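Local atomic coordinates of putative cell invasion protein with MAC/Perforin domain (Bacteroides thetaiotaomicron VPI-5482, PDB entry 3KK7), a protein that belongs to the membrane-attack complex/perforin family and may, like its relatives, act on membranes, although its precise role is not established. Residues Arg403-Leu408 / Lys537-Leu541; Asp242-Ala246 / Lys287-Leu291. All blocks are in the same frame, centred on the assembly; numbering follows the deposited sequence.

Interaction 1 of 2, residues Arg403-Leu408 / Lys537-Leu541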
# COMPACT_ATOMS: atom_id res chain seq x y z
N ARG A 403 2.83 -14.33 -12.91
CA ARG A 403 1.40 -14.32 -12.66
C ARG A 403 0.86 -12.90 -12.44
O ARG A 403 -0.29 -12.57 -12.80
CB ARG A 403 1.08 -15.13 -11.41
CG ARG A 403 1.28 -16.63 -11.54
CD ARG A 403 0.67 -17.34 -10.33
NE ARG A 403 1.42 -17.05 -9.11
CZ ARG A 403 0.95 -17.13 -7.87
NH1 ARG A 403 1.74 -16.83 -6.85
NH2 ARG A 403 -0.30 -17.49 -7.61
N GLN A 404 1.71 -12.09 -11.83
CA GLN A 404 1.37 -10.74 -11.41
C GLN A 404 1.52 -9.81 -12.60
O GLN A 404 1.10 -8.66 -12.56
CB GLN A 404 2.28 -10.31 -10.25
CG GLN A 404 2.22 -11.19 -8.97
CD GLN A 404 2.97 -12.55 -9.03
OE1 GLN A 404 3.84 -12.77 -9.88
NE2 GLN A 404 2.60 -13.46 -8.12
N GLY A 405 2.13 -10.32 -13.66
CA GLY A 405 2.33 -9.56 -14.90
C GLY A 405 3.61 -8.74 -14.91
O GLY A 405 3.71 -7.76 -15.62
N ASP A 406 4.60 -9.16 -14.13
CA ASP A 406 5.91 -8.53 -14.12
C ASP A 406 6.69 -9.17 -15.25
O ASP A 406 6.44 -10.31 -15.58
CB ASP A 406 6.61 -8.79 -12.78
CG ASP A 406 5.72 -8.52 -11.59
OD1 ASP A 406 5.19 -7.37 -11.48
OD2 ASP A 406 5.54 -9.44 -10.77
N LYS A 407 7.63 -8.43 -15.84
CA LYS A 407 8.47 -8.95 -16.90
C LYS A 407 9.90 -9.14 -16.38
O LYS A 407 10.60 -8.17 -16.10
CB LYS A 407 8.45 -8.03 -18.13
CG LYS A 407 7.04 -7.58 -18.52
CD LYS A 407 6.83 -7.38 -20.01
CE LYS A 407 5.35 -7.12 -20.33
NZ LYS A 407 4.82 -8.01 -21.41
N LEU A 408 10.31 -10.40 -16.25
CA LEU A 408 11.65 -10.73 -15.79
C LEU A 408 12.51 -11.07 -17.01
O LEU A 408 12.53 -12.21 -17.50
CB LEU A 408 11.61 -11.88 -14.77
CG LEU A 408 10.55 -11.75 -13.64
CD1 LEU A 408 10.60 -12.94 -12.66
CD2 LEU A 408 10.75 -10.44 -12.91
N LYS A 537 18.81 -10.83 -5.25
CA LYS A 537 17.59 -10.19 -5.71
C LYS A 537 16.52 -11.28 -5.66
O LYS A 537 16.72 -12.37 -6.16
CB LYS A 537 17.74 -9.69 -7.14
CG LYS A 537 18.71 -8.48 -7.33
CD LYS A 537 18.14 -7.17 -6.76
CE LYS A 537 19.15 -6.03 -6.89
NZ LYS A 537 18.54 -4.69 -6.60
N ILE A 538 15.42 -10.99 -5.01
CA ILE A 538 14.36 -11.96 -4.83
C ILE A 538 13.10 -11.56 -5.62
O ILE A 538 12.59 -10.44 -5.48
CB ILE A 538 13.99 -12.12 -3.33
CG1 ILE A 538 15.22 -12.48 -2.48
CG2 ILE A 538 12.93 -13.20 -3.18
CD1 ILE A 538 14.95 -12.31 -1.05
N TYR A 539 12.62 -12.47 -6.45
CA TYR A 539 11.42 -12.27 -7.23
C TYR A 539 10.41 -13.34 -6.89
O TYR A 539 10.74 -14.54 -6.91
CB TYR A 539 11.75 -12.33 -8.71
CG TYR A 539 12.79 -11.32 -9.08
CD1 TYR A 539 12.45 -10.03 -9.40
CD2 TYR A 539 14.14 -11.65 -9.10
CE1 TYR A 539 13.41 -9.09 -9.73
CE2 TYR A 539 15.09 -10.74 -9.43
CZ TYR A 539 14.72 -9.46 -9.73
OH TYR A 539 15.67 -8.55 -10.07
N GLY A 540 9.21 -12.90 -6.52
CA GLY A 540 8.09 -13.78 -6.22
C GLY A 540 7.38 -14.18 -7.52
O GLY A 540 7.03 -13.33 -8.33
N LEU A 541 7.21 -15.49 -7.71
CA LEU A 541 6.46 -16.03 -8.81
C LEU A 541 4.97 -16.07 -8.41
O LEU A 541 4.62 -15.97 -7.21
CB LEU A 541 7.00 -17.42 -9.16
CG LEU A 541 8.49 -17.50 -9.51
CD1 LEU A 541 8.83 -18.89 -10.00
CD2 LEU A 541 8.90 -16.46 -10.56
OXT LEU A 541 4.07 -16.19 -9.28
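R403 and the C-terminal carboxylate of L541 give a clear example of a chain end received by a neighbouring domain. The polar part is a side-on fork: NE of R403 donates to OXT of L541 at 2.8 Å, the salt bridge, while NH1 of R403 reaches the second oxygen, O of L541, at 3.0 Å. Both bonds are almost straight, at 175° and 176°, and both oxygens lie in the guanidinium plane; NH1 falls on a lone pair of O, in the carbonyl plane. The bend of the arginine chain at chi3 (-69°) presents this NE and NH1 edge to the carboxylate. NH1 also bonds Y197 O and NH2 bonds W35 O, which help fix the plane of the group.

Q404 adds a second, looser grip. Its NE2 spans the carboxylate with two weak bonds, each 3.3 Å long, one to O and one to OXT of L541. At the amide's other end OE1 bonds T402 OG1, which helps set the turn of the amide and leaves NE2 as the group that donates to the carboxylate. Y513 OH bonds OXT as well as R403 N.

The apolar part lies to one side. L408 places CD2 at 3.9 Å from CD1 of Y539, obliquely to the ring, the two side chains running past each other in opposite directions. Its other methyl, CD1, comes within 4.4 Å of CD2 of L541, and F469 and I471 add to the packing round L408.

A buried carboxylate held by an arginine, an amide and a tyrosine hydroxyl is likely to stay ionised, its charge largely balanced by R403. The chemistry thus implies that the last residue of the D3 region is fixed against the D2 region chiefly by its carboxylate, with a looser apolar contact from its side chain.

Interaction 2 of 2, residues Asp242-Ala246 / Lys287-Leu291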
# COMPACT_ATOMS: atom_id res chain seq x y z
N ASP A 242 -13.86 32.05 7.18
CA ASP A 242 -15.20 31.96 7.73
C ASP A 242 -15.41 30.64 8.47
O ASP A 242 -15.95 30.59 9.57
CB ASP A 242 -16.27 32.14 6.65
CG ASP A 242 -16.34 33.58 6.10
OD1 ASP A 242 -15.72 34.48 6.69
OD2 ASP A 242 -17.03 33.81 5.08
N MSE A 243 -14.94 29.55 7.90
CA MSE A 243 -15.11 28.24 8.54
C MSE A 243 -14.23 28.14 9.80
O MSE A 243 -14.70 27.68 10.86
CB MSE A 243 -14.82 27.12 7.52
CG MSE A 243 -14.86 25.70 8.09
SE MSE A 243 -16.62 25.12 8.65
CE MSE A 243 -17.45 24.97 6.87
N ASP A 244 -12.97 28.59 9.69
CA ASP A 244 -12.08 28.71 10.83
C ASP A 244 -12.79 29.38 12.03
O ASP A 244 -12.67 28.93 13.17
CB ASP A 244 -10.82 29.54 10.47
CG ASP A 244 -9.82 28.80 9.60
OD1 ASP A 244 -9.94 27.58 9.34
OD2 ASP A 244 -8.88 29.47 9.16
N VAL A 245 -13.53 30.46 11.77
CA VAL A 245 -14.22 31.21 12.83
C VAL A 245 -15.40 30.41 13.33
O VAL A 245 -15.66 30.38 14.54
CB VAL A 245 -14.74 32.57 12.32
CG1 VAL A 245 -15.54 33.32 13.40
CG2 VAL A 245 -13.58 33.44 11.80
N ALA A 246 -16.11 29.76 12.40
CA ALA A 246 -17.31 29.03 12.77
C ALA A 246 -16.97 27.83 13.63
O ALA A 246 -17.53 27.64 14.72
CB ALA A 246 -18.08 28.61 11.56
N LYS A 287 -22.11 34.62 8.45
CA LYS A 287 -21.25 34.17 7.35
C LYS A 287 -21.84 33.03 6.52
O LYS A 287 -21.50 32.89 5.34
CB LYS A 287 -19.89 33.75 7.90
CG LYS A 287 -19.09 34.88 8.56
CD LYS A 287 -18.92 36.11 7.64
CE LYS A 287 -18.17 37.21 8.32
NZ LYS A 287 -17.63 38.13 7.30
N PHE A 288 -22.70 32.21 7.11
CA PHE A 288 -23.20 31.02 6.43
C PHE A 288 -24.71 30.99 6.33
O PHE A 288 -25.40 31.24 7.31
CB PHE A 288 -22.77 29.77 7.18
CG PHE A 288 -21.31 29.49 7.12
CD1 PHE A 288 -20.77 28.78 6.06
CD2 PHE A 288 -20.46 29.92 8.14
CE1 PHE A 288 -19.40 28.50 5.99
CE2 PHE A 288 -19.08 29.65 8.08
CZ PHE A 288 -18.56 28.92 7.00
N SER A 289 -25.21 30.63 5.15
CA SER A 289 -26.64 30.36 4.96
C SER A 289 -26.99 28.98 5.49
O SER A 289 -28.14 28.70 5.73
CB SER A 289 -27.04 30.45 3.47
OG SER A 289 -26.69 31.71 2.93
N ALA A 290 -26.01 28.10 5.65
CA ALA A 290 -26.23 26.84 6.37
C ALA A 290 -24.88 26.31 6.77
O ALA A 290 -23.93 26.42 5.98
CB ALA A 290 -26.95 25.81 5.49
N LEU A 291 -24.78 25.77 7.98
CA LEU A 291 -23.59 25.03 8.42
C LEU A 291 -24.04 23.84 9.22
O LEU A 291 -24.64 23.99 10.27
CB LEU A 291 -22.67 25.89 9.29
CG LEU A 291 -21.37 25.20 9.74
CD1 LEU A 291 -20.50 24.79 8.55
CD2 LEU A 291 -20.63 26.13 10.64
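The contact packs a helix of the insertion between central strands 220-230 and 288-298 of the MACPF fold against the start of the second of these strands; by topology the insertion probably corresponds to one of the clusters that unfold into membrane hairpins in pore-forming relatives. Here F288 fits its ring against one face of helix 236-249. The ring edge meets the backbone, with CE2 of F288 at 3.6 Å from O of D242 and CZ at 3.8 Å from N of M243. CB of A246 approaches CE2 obliquely.

Selenomethionine M243, bent at chi2 (68°) and chi3 (69°), curls its methyl CE to 3.5 Å from CD1 of L291. SE lies 5.5 Å from the centroid of the F288 ring, an oblique Met-aromatic contact. The other methyl of L291, CD2, touches CB of A246 at 3.7 Å.

At the outer margin the carboxylate of D242 crosses the aliphatic chain of K287 at about a right angle. OD1 of D242 lies 3.7 Å from CD of K287 and 4.2 Å from its NZ, beyond a salt bridge. D242 is also close to the like charge of D230, which K287 may partly offset. With D242 replaced by alanine, the K287 methylenes would probably lose this carboxylate as a partner and the amine a nearby opposite charge.

Around the contact, I284 of helix 278-285 meets A246 and L291, V158 of strand 157-173 meets M243 and F288, and F226 of strand 220-230 meets M243 and L291.

In the fold
Followed from the N terminus, the chain first makes interaction 2, in which helix 236-249 and the start of strand 288-298 close a loop of 40 intervening residues within the MACPF region. Only after that loop is shut does interaction 1 open: 403-408, entering strand 407-411 of the D2 region, waits through 128 residues for the chain end at 537-541 in the D3 region. The two are therefore in series, neither nesting nor crossing. The centres of interactions 1 and 2 lie about 53 Å apart, on opposite sides of the chain's centre. One contact fastens a helix locally to the central sheet, while the other joins two C-terminal regions, illustrating closure within one domain and closure between domains.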